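Side-chain contacts in protein male-specific lethal-3 (PDB 3M9Q), which reads methylated histone H3 through its chromodomain, as part of the histone acetyltransferase complex that raises transcription of the single male X chromosome: residues A[23-28]-A[64-69]; A[17-22]-A[76-81]; A[80-85]-A[89-94]. The protein carries 1 engineered substitution. All blocks are in the same frame, centred on the assembly; numbering follows the deposited sequence.

How the interactions relate
All three contacts belong to one chromodomain, tied together by strands 25-29 and 81-83, neighbours in its sheet. Interaction 1 is partly buried and reaches across strand 39-51, with a sulfur at a ring edge and a methyl on an amide. Interaction 2, also partly buried, is wholly apolar: the chain before strand 25-29 packs on the 3-10 turn before strand 81-83, and Phe-20 and Leu-81 both touch Val-26 of 23-28. Interaction 3 lies at the surface, where 80-85 leads into helix 86-100; a salt bridge and one backbone hydrogen bond are its polar core, beside a leucine pair. Lys-83 joins the three, its NZ forming a salt bridge with Glu-24 and a hydrogen bond to Leu-19 O.

Interaction 1. Residues A[23-28]-A[64-69]; sequences GEIVLC and HFQGWR
Ile-25 and Gln-66 meet at about a right angle, the end of one side chain against the amide of the other: Ile-25 CD1 lies 3.6 Å from Gln-66 NE2. The methyl gets there because CG1 stands beside the backbone N, anti to the carbonyl carbon (chi1 -56°), while Gln-66 bends at chi2 and brings its amide round. Cys-28 and Phe-65 form the second pair. Here the approach is at the ring edge, with Cys-28 CB 4.2 Å from Phe-65 CE1 and close to the ring plane. The thiol keeps to the same rim. Cys-28 SG is 5.5 Å from the centroid of the Phe-65 ring and 82° off its normal, an edge-on sulfur-aromatic contact. Strand 39-51 runs between the two segments in the antiparallel sheet of the chromodomain, and each pair reaches across it: Cys-28 and Phe-65 both rest on Ser-42, whereas Ile-25 touches Thr-41 and Gln-66 touches Lys-43. Beyond Phe-65 the chain leaves its strand in a type II turn, closed by Trp-68 N to Phe-65 O at 3.0 Å, with Gly-67 supplying the positive phi. No hydrogen bond crosses between 23-28 and 64-69, and their side chains meet through van der Waals contact and one sulfur at a ring edge, which suggests that the spacing is probably set by the intervening strand.

Interaction 2. Residues A[17-22]-A[76-81]; sequences TPLFHK and VRATVL
The flat ring of Phe-20 is the bump of this contact, and the hollow that takes it is shaped by Ala-78 and Leu-81. Leu-81 supplies the larger share of the surface: its CB sits above the CZ-CE2 end of the ring, 3.6 Å from Phe-20 CZ, and its CD1 lies over the same face. There Leu-81 CD1 stands 4.3 Å from the centroid of the Phe-20 ring and 26° off the normal, a CH-pi contact. In Phe-20, chi1 of -54° puts CG beside the backbone N and turns the ring to Ala-78 and Leu-81. The hollow is made by the short 3-10 turn 78-80 that leads into strand 81-83, as in SH3-like barrels, the class to which this chromo-barrel type of chromodomain belongs; Leu-81 N bonds to Ala-78 O at 3.0 Å and so sets the two residues side by side. The methyl of Ala-78 forms the shallower wall, met by the consecutive residues Leu-19 and Phe-20. Phe-20 CE2 comes within 4.2 Å of Ala-78 CB, and the more exposed Leu-19 adds its CD1 at 4.4 Å from the same Ala-78 CB. Val-26 of strand 25-29 touches both Phe-20 and Leu-81, while Tyr-61 packs on Ala-78 and Leu-81.

Interaction 3. Residues A[80-85]-A[89-94]; sequences VLLKDT and RQLQRE
Asp-84 swings its CG anti to the backbone N (chi1 -167°), and Arg-89 runs extended from CG to NE, which sets carboxylate and guanidinium side by side. The two lie where the last strand of the chromodomain passes into its C-terminal helix: Asp-84 is the centre of an inverse gamma turn, and Thr-85 is the N-cap, its OG1 bonded to Asn-88 N. Arg-89 grips side-on with two nitrogens, one to each oxygen. Its NE reaches Asp-84 OD1 at 2.9 Å, and its NH2 matches this with Asp-84 OD2 at 2.9 Å. The planes are 26° apart, and both oxygens are met from above the carboxylate plane, so the salt bridge has two hydrogen bonds, both bent, and is not flat. With an alanine here instead of Asp-84, the Arg-89 guanidinium would probably lose this carboxylate partner and be freer to turn. The backbone ties the same residue down in the first turn of the helix, with Arg-89 N 2.9 Å from Thr-85 O and a fairly straight N-H...O angle of 159°. Apart from this polar pair, Leu-82 and Leu-91 cross at about a right angle, and Leu-82 CD1 touches Leu-91 CD2 at 4.1 Å.

Interaction 1. Residues A[23-28]-A[64-69]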
loop_
_atom_site.group_PDB
_atom_site.type_symbol
_atom_site.label_atom_id
_atom_site.label_comp_id
_atom_site.label_asym_id
_atom_site.label_seq_id
_atom_site.Cartn_x
_atom_site.Cartn_y
_atom_site.Cartn_z
ATOM N N GLY A 23 -2.014 -4.058 11.501
ATOM C CA GLY A 23 -0.732 -4.399 12.104
ATOM C C GLY A 23 0.284 -4.948 11.129
ATOM O O GLY A 23 1.465 -5.012 11.435
ATOM N N GLU A 24 -0.175 -5.354 9.955
ATOM C CA GLU A 24 0.716 -5.941 8.939
ATOM C C GLU A 24 1.689 -4.920 8.374
ATOM O O GLU A 24 1.333 -3.764 8.144
ATOM C CB GLU A 24 -0.119 -6.525 7.796
ATOM C CG GLU A 24 0.648 -7.421 6.856
ATOM C CD GLU A 24 -0.221 -8.054 5.794
ATOM O OE1 GLU A 24 -1.441 -7.803 5.763
ATOM O OE2 GLU A 24 0.315 -8.825 4.974
ATOM N N ILE A 25 2.915 -5.365 8.147
ATOM C CA ILE A 25 3.891 -4.581 7.395
ATOM C C ILE A 25 3.686 -4.890 5.923
ATOM O O ILE A 25 3.648 -6.051 5.524
ATOM C CB ILE A 25 5.349 -4.895 7.794
ATOM C CG1 ILE A 25 5.572 -4.684 9.295
ATOM C CG2 ILE A 25 6.313 -4.023 6.984
ATOM C CD1 ILE A 25 5.197 -3.306 9.805
ATOM N N VAL A 26 3.521 -3.836 5.138
ATOM C CA VAL A 26 3.271 -3.937 3.698
ATOM C C VAL A 26 4.153 -2.941 2.961
ATOM O O VAL A 26 4.687 -2.008 3.556
ATOM C CB VAL A 26 1.779 -3.676 3.370
ATOM C CG1 VAL A 26 0.879 -4.707 4.067
ATOM C CG2 VAL A 26 1.375 -2.237 3.744
ATOM N N LEU A 27 4.316 -3.142 1.667
ATOM C CA LEU A 27 5.091 -2.218 0.852
ATOM C C LEU A 27 4.126 -1.474 -0.060
ATOM O O LEU A 27 3.300 -2.092 -0.732
ATOM C CB LEU A 27 6.163 -2.964 0.052
ATOM C CG LEU A 27 7.031 -3.926 0.880
ATOM C CD1 LEU A 27 8.076 -4.614 0.004
ATOM C CD2 LEU A 27 7.701 -3.257 2.082
ATOM N N CYS A 28 4.211 -0.156 -0.057
ATOM C CA CYS A 28 3.252 0.694 -0.760
ATOM C C CYS A 28 3.920 1.449 -1.897
ATOM O O CYS A 28 4.916 2.132 -1.702
ATOM C CB CYS A 28 2.642 1.714 0.211
ATOM S SG CYS A 28 1.344 2.762 -0.511
ATOM N N HIS A 64 0.447 3.742 7.655
ATOM C CA HIS A 64 1.512 4.569 8.204
ATOM C C HIS A 64 2.809 4.257 7.473
ATOM O O HIS A 64 3.151 3.100 7.256
ATOM C CB HIS A 64 1.682 4.256 9.696
ATOM C CG HIS A 64 2.821 4.982 10.340
ATOM N ND1 HIS A 64 2.742 6.317 10.666
ATOM C CD2 HIS A 64 4.061 4.577 10.708
ATOM C CE1 HIS A 64 3.883 6.703 11.211
ATOM N NE2 HIS A 64 4.698 5.665 11.254
ATOM N N PHE A 65 3.535 5.295 7.105
ATOM C CA PHE A 65 4.840 5.119 6.454
ATOM C C PHE A 65 5.913 5.052 7.510
ATOM O O PHE A 65 6.131 5.989 8.263
ATOM C CB PHE A 65 5.056 6.227 5.432
ATOM C CG PHE A 65 3.995 6.219 4.395
ATOM C CD1 PHE A 65 4.023 5.277 3.383
ATOM C CD2 PHE A 65 2.901 7.062 4.491
ATOM C CE1 PHE A 65 3.025 5.228 2.442
ATOM C CE2 PHE A 65 1.891 7.012 3.557
ATOM C CZ PHE A 65 1.955 6.091 2.533
ATOM N N GLN A 66 6.553 3.899 7.588
ATOM C CA GLN A 66 7.510 3.648 8.661
ATOM C C GLN A 66 8.640 4.679 8.618
ATOM O O GLN A 66 9.246 4.927 7.573
ATOM C CB GLN A 66 8.099 2.236 8.555
ATOM C CG GLN A 66 7.105 1.083 8.679
ATOM C CD GLN A 66 6.505 0.957 10.060
ATOM O OE1 GLN A 66 5.820 1.857 10.548
ATOM N NE2 GLN A 66 6.741 -0.180 10.695
ATOM N N GLY A 67 8.878 5.303 9.763
ATOM C CA GLY A 67 9.948 6.281 9.920
ATOM C C GLY A 67 9.495 7.695 9.656
ATOM O O GLY A 67 10.285 8.640 9.741
ATOM N N TRP A 68 8.218 7.841 9.341
ATOM C CA TRP A 68 7.611 9.164 9.130
ATOM C C TRP A 68 6.602 9.491 10.215
ATOM O O TRP A 68 6.028 8.609 10.844
ATOM C CB TRP A 68 6.956 9.235 7.757
ATOM C CG TRP A 68 7.959 9.098 6.677
ATOM C CD1 TRP A 68 8.321 7.953 6.026
ATOM C CD2 TRP A 68 8.776 10.142 6.143
ATOM N NE1 TRP A 68 9.297 8.231 5.102
ATOM C CE2 TRP A 68 9.595 9.568 5.156
ATOM C CE3 TRP A 68 8.879 11.514 6.392
ATOM C CZ2 TRP A 68 10.513 10.316 4.422
ATOM C CZ3 TRP A 68 9.793 12.254 5.663
ATOM C CH2 TRP A 68 10.595 11.653 4.690
ATOM N N ARG A 69 6.392 10.776 10.448
ATOM C CA ARG A 69 5.403 11.192 11.454
ATOM C C ARG A 69 3.981 10.881 10.973
ATOM O O ARG A 69 3.751 10.701 9.774
ATOM C CB ARG A 69 5.570 12.660 11.840
ATOM C CG ARG A 69 5.246 13.635 10.761
ATOM C CD ARG A 69 5.420 15.050 11.268
ATOM N NE ARG A 69 5.059 16.009 10.236
ATOM C CZ ARG A 69 5.935 16.654 9.476
ATOM N NH1 ARG A 69 7.235 16.460 9.646
ATOM N NH2 ARG A 69 5.508 17.507 8.556
#

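Interaction 2. Residues A[17-22]-A[76-81]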
loop_
_atom_site.group_PDB
_atom_site.type_symbol
_atom_site.label_atom_id
_atom_site.label_comp_id
_atom_site.label_asym_id
_atom_site.label_seq_id
_atom_site.Cartn_x
_atom_site.Cartn_y
_atom_site.Cartn_z
ATOM N N THR A 17 -11.981 -8.927 -1.905
ATOM C CA THR A 17 -11.653 -9.654 -0.691
ATOM C C THR A 17 -10.627 -8.814 0.070
ATOM O O THR A 17 -9.758 -8.213 -0.555
ATOM C CB THR A 17 -11.036 -11.023 -1.051
ATOM O OG1 THR A 17 -11.999 -11.787 -1.789
ATOM C CG2 THR A 17 -10.609 -11.785 0.185
ATOM N N PRO A 18 -10.713 -8.760 1.405
ATOM C CA PRO A 18 -9.669 -8.036 2.120
ATOM C C PRO A 18 -8.385 -8.833 2.097
ATOM O O PRO A 18 -8.400 -10.038 2.347
ATOM C CB PRO A 18 -10.228 -7.928 3.536
ATOM C CG PRO A 18 -11.132 -9.101 3.681
ATOM C CD PRO A 18 -11.689 -9.388 2.316
ATOM N N LEU A 19 -7.289 -8.171 1.766
ATOM C CA LEU A 19 -6.034 -8.864 1.461
ATOM C C LEU A 19 -4.929 -8.611 2.457
ATOM O O LEU A 19 -3.927 -9.321 2.463
ATOM C CB LEU A 19 -5.553 -8.479 0.071
ATOM C CG LEU A 19 -6.488 -8.864 -1.075
ATOM C CD1 LEU A 19 -5.835 -8.509 -2.398
ATOM C CD2 LEU A 19 -6.852 -10.338 -1.033
ATOM N N PHE A 20 -5.121 -7.592 3.285
ATOM C CA PHE A 20 -4.139 -7.191 4.306
ATOM C C PHE A 20 -4.863 -6.952 5.616
ATOM O O PHE A 20 -6.072 -6.697 5.622
ATOM C CB PHE A 20 -3.382 -5.926 3.863
ATOM C CG PHE A 20 -2.741 -6.052 2.507
ATOM C CD1 PHE A 20 -1.478 -6.606 2.367
ATOM C CD2 PHE A 20 -3.404 -5.633 1.370
ATOM C CE1 PHE A 20 -0.910 -6.725 1.117
ATOM C CE2 PHE A 20 -2.848 -5.765 0.130
ATOM C CZ PHE A 20 -1.599 -6.307 -0.001
ATOM N N HIS A 21 -4.134 -7.012 6.717
ATOM C CA HIS A 21 -4.740 -6.891 8.043
ATOM C C HIS A 21 -4.084 -5.819 8.889
ATOM O O HIS A 21 -2.928 -5.456 8.682
ATOM C CB HIS A 21 -4.694 -8.237 8.784
ATOM C CG HIS A 21 -3.310 -8.755 9.024
ATOM N ND1 HIS A 21 -2.678 -9.629 8.162
ATOM C CD2 HIS A 21 -2.437 -8.523 10.031
ATOM C CE1 HIS A 21 -1.476 -9.911 8.631
ATOM N NE2 HIS A 21 -1.300 -9.250 9.760
ATOM N N LYS A 22 -4.843 -5.308 9.846
ATOM C CA LYS A 22 -4.309 -4.357 10.820
ATOM C C LYS A 22 -3.045 -4.896 11.470
ATOM O O LYS A 22 -3.004 -6.029 11.943
ATOM C CB LYS A 22 -5.352 -4.018 11.896
ATOM C CG LYS A 22 -4.845 -3.004 12.918
ATOM C CD LYS A 22 -5.939 -2.474 13.839
ATOM C CE LYS A 22 -5.388 -1.407 14.797
ATOM N NZ LYS A 22 -6.447 -0.803 15.668
ATOM N N VAL A 76 -5.333 3.990 1.305
ATOM C CA VAL A 76 -5.078 3.498 -0.050
ATOM C C VAL A 76 -5.868 2.237 -0.374
ATOM O O VAL A 76 -6.435 1.592 0.505
ATOM C CB VAL A 76 -3.571 3.194 -0.277
ATOM C CG1 VAL A 76 -2.717 4.422 -0.002
ATOM C CG2 VAL A 76 -3.107 2.016 0.582
ATOM N N ARG A 77 -5.895 1.909 -1.657
ATOM C CA ARG A 77 -6.522 0.676 -2.160
ATOM C C ARG A 77 -5.498 -0.458 -2.232
ATOM O O ARG A 77 -4.292 -0.234 -2.237
ATOM C CB ARG A 77 -7.154 0.902 -3.538
ATOM C CG ARG A 77 -8.315 1.889 -3.545
ATOM C CD ARG A 77 -9.545 1.349 -2.820
ATOM N NE ARG A 77 -10.186 0.263 -3.553
ATOM C CZ ARG A 77 -11.132 0.435 -4.466
ATOM N NH1 ARG A 77 -11.557 1.656 -4.747
ATOM N NH2 ARG A 77 -11.664 -0.611 -5.086
ATOM N N ALA A 78 -5.992 -1.682 -2.288
ATOM C CA ALA A 78 -5.127 -2.860 -2.250
ATOM C C ALA A 78 -4.155 -2.882 -3.414
ATOM O O ALA A 78 -3.068 -3.463 -3.343
ATOM C CB ALA A 78 -5.966 -4.161 -2.244
ATOM N N THR A 79 -4.539 -2.234 -4.497
ATOM C CA THR A 79 -3.779 -2.349 -5.742
ATOM C C THR A 79 -2.370 -1.772 -5.617
ATOM O O THR A 79 -1.473 -2.141 -6.369
ATOM C CB THR A 79 -4.500 -1.652 -6.896
ATOM O OG1 THR A 79 -4.688 -0.275 -6.570
ATOM C CG2 THR A 79 -5.849 -2.279 -7.133
ATOM N N VAL A 80 -2.173 -0.870 -4.667
ATOM C CA VAL A 80 -0.859 -0.228 -4.525
ATOM C C VAL A 80 -0.010 -0.874 -3.438
ATOM O O VAL A 80 1.109 -0.434 -3.175
ATOM C CB VAL A 80 -0.972 1.296 -4.291
ATOM C CG1 VAL A 80 -1.752 1.954 -5.435
ATOM C CG2 VAL A 80 -1.604 1.616 -2.944
ATOM N N LEU A 81 -0.542 -1.933 -2.842
ATOM C CA LEU A 81 0.135 -2.633 -1.739
ATOM C C LEU A 81 0.702 -3.976 -2.169
ATOM O O LEU A 81 0.128 -4.684 -2.999
ATOM C CB LEU A 81 -0.840 -2.835 -0.576
ATOM C CG LEU A 81 -1.369 -1.555 0.064
ATOM C CD1 LEU A 81 -2.292 -1.909 1.234
ATOM C CD2 LEU A 81 -0.222 -0.662 0.500
#

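Interaction 3. Residues A[80-85]-A[89-94]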
loop_
_atom_site.group_PDB
_atom_site.type_symbol
_atom_site.label_atom_id
_atom_site.label_comp_id
_atom_site.label_asym_id
_atom_site.label_seq_id
_atom_site.Cartn_x
_atom_site.Cartn_y
_atom_site.Cartn_z
ATOM N N VAL A 80 -2.173 -0.870 -4.667
ATOM C CA VAL A 80 -0.859 -0.228 -4.525
ATOM C C VAL A 80 -0.010 -0.874 -3.438
ATOM O O VAL A 80 1.109 -0.434 -3.175
ATOM C CB VAL A 80 -0.972 1.296 -4.291
ATOM C CG1 VAL A 80 -1.752 1.954 -5.435
ATOM C CG2 VAL A 80 -1.604 1.616 -2.944
ATOM N N LEU A 81 -0.542 -1.933 -2.842
ATOM C CA LEU A 81 0.135 -2.633 -1.739
ATOM C C LEU A 81 0.702 -3.976 -2.169
ATOM O O LEU A 81 0.128 -4.684 -2.999
ATOM C CB LEU A 81 -0.840 -2.835 -0.576
ATOM C CG LEU A 81 -1.369 -1.555 0.064
ATOM C CD1 LEU A 81 -2.292 -1.909 1.234
ATOM C CD2 LEU A 81 -0.222 -0.662 0.500
ATOM N N LEU A 82 1.843 -4.314 -1.585
ATOM C CA LEU A 82 2.484 -5.614 -1.755
ATOM C C LEU A 82 2.768 -6.253 -0.414
ATOM O O LEU A 82 3.123 -5.579 0.548
ATOM C CB LEU A 82 3.804 -5.478 -2.508
ATOM C CG LEU A 82 3.750 -5.030 -3.970
ATOM C CD1 LEU A 82 5.153 -4.793 -4.512
ATOM C CD2 LEU A 82 2.995 -6.031 -4.839
ATOM N N LYS A 83 2.650 -7.570 -0.384
ATOM C CA LYS A 83 3.059 -8.362 0.775
ATOM C C LYS A 83 4.561 -8.242 1.030
ATOM O O LYS A 83 5.350 -8.093 0.107
ATOM C CB LYS A 83 2.686 -9.829 0.565
ATOM C CG LYS A 83 1.187 -10.104 0.555
ATOM C CD LYS A 83 0.611 -10.035 1.944
ATOM C CE LYS A 83 -0.896 -10.211 1.961
ATOM N NZ LYS A 83 -1.397 -10.250 3.356
ATOM N N ASP A 84 4.922 -8.326 2.304
ATOM C CA ASP A 84 6.307 -8.122 2.773
ATOM C C ASP A 84 7.160 -9.380 2.639
ATOM O O ASP A 84 7.807 -9.823 3.581
ATOM C CB ASP A 84 6.275 -7.661 4.226
ATOM C CG ASP A 84 7.605 -7.123 4.709
ATOM O OD1 ASP A 84 8.430 -6.712 3.862
ATOM O OD2 ASP A 84 7.802 -7.120 5.943
ATOM N N THR A 85 7.135 -9.960 1.452
ATOM C CA THR A 85 7.934 -11.147 1.115
ATOM C C THR A 85 9.361 -10.764 0.754
ATOM O O THR A 85 9.648 -9.626 0.409
ATOM C CB THR A 85 7.340 -11.870 -0.094
ATOM O OG1 THR A 85 7.378 -10.968 -1.206
ATOM C CG2 THR A 85 5.903 -12.336 0.173
ATOM N N ARG A 89 10.725 -7.373 -1.056
ATOM C CA ARG A 89 11.798 -6.596 -0.432
ATOM C C ARG A 89 12.933 -6.341 -1.412
ATOM O O ARG A 89 13.523 -5.255 -1.459
ATOM C CB ARG A 89 12.338 -7.297 0.817
ATOM C CG ARG A 89 11.378 -7.281 1.987
ATOM C CD ARG A 89 11.986 -7.907 3.217
ATOM N NE ARG A 89 10.978 -8.132 4.243
ATOM C CZ ARG A 89 11.235 -8.434 5.508
ATOM N NH1 ARG A 89 12.480 -8.548 5.943
ATOM N NH2 ARG A 89 10.241 -8.613 6.342
ATOM N N GLN A 90 13.251 -7.361 -2.195
ATOM C CA GLN A 90 14.288 -7.229 -3.219
ATOM C C GLN A 90 13.833 -6.269 -4.310
ATOM O O GLN A 90 14.603 -5.440 -4.777
ATOM C CB GLN A 90 14.682 -8.585 -3.816
ATOM C CG GLN A 90 15.456 -9.477 -2.840
ATOM C CD GLN A 90 16.847 -8.963 -2.509
ATOM O OE1 GLN A 90 17.370 -8.049 -3.157
ATOM N NE2 GLN A 90 17.453 -9.546 -1.488
ATOM N N LEU A 91 12.571 -6.360 -4.707
ATOM C CA LEU A 91 12.016 -5.435 -5.707
ATOM C C LEU A 91 12.150 -4.000 -5.211
ATOM O O LEU A 91 12.571 -3.105 -5.944
ATOM C CB LEU A 91 10.553 -5.766 -6.010
ATOM C CG LEU A 91 9.823 -4.799 -6.946
ATOM C CD1 LEU A 91 10.489 -4.762 -8.318
ATOM C CD2 LEU A 91 8.361 -5.189 -7.070
ATOM N N GLN A 92 11.816 -3.792 -3.946
ATOM C CA GLN A 92 11.926 -2.458 -3.353
ATOM C C GLN A 92 13.363 -1.928 -3.469
ATOM O O GLN A 92 13.591 -0.775 -3.830
ATOM C CB GLN A 92 11.462 -2.513 -1.898
ATOM C CG GLN A 92 11.626 -1.217 -1.126
ATOM C CD GLN A 92 11.177 -1.384 0.304
ATOM O OE1 GLN A 92 11.352 -2.462 0.884
ATOM N NE2 GLN A 92 10.556 -0.350 0.869
ATOM N N ARG A 93 14.336 -2.785 -3.183
ATOM C CA ARG A 93 15.743 -2.377 -3.237
ATOM C C ARG A 93 16.174 -2.072 -4.670
ATOM O O ARG A 93 16.918 -1.133 -4.931
ATOM C CB ARG A 93 16.646 -3.442 -2.604
ATOM C CG ARG A 93 16.483 -3.503 -1.088
ATOM C CD ARG A 93 17.074 -4.742 -0.451
ATOM N NE ARG A 93 18.538 -4.764 -0.463
ATOM C CZ ARG A 93 19.312 -4.211 0.467
ATOM N NH1 ARG A 93 18.790 -3.521 1.468
ATOM N NH2 ARG A 93 20.618 -4.324 0.376
ATOM N N GLU A 94 15.674 -2.867 -5.600
ATOM C CA GLU A 94 15.982 -2.694 -7.020
ATOM C C GLU A 94 15.435 -1.367 -7.528
ATOM O O GLU A 94 16.121 -0.608 -8.215
ATOM C CB GLU A 94 15.382 -3.852 -7.819
ATOM C CG GLU A 94 15.518 -3.726 -9.324
ATOM C CD GLU A 94 15.067 -4.985 -10.045
ATOM O OE1 GLU A 94 15.582 -6.077 -9.715
ATOM O OE2 GLU A 94 14.203 -4.881 -10.939
#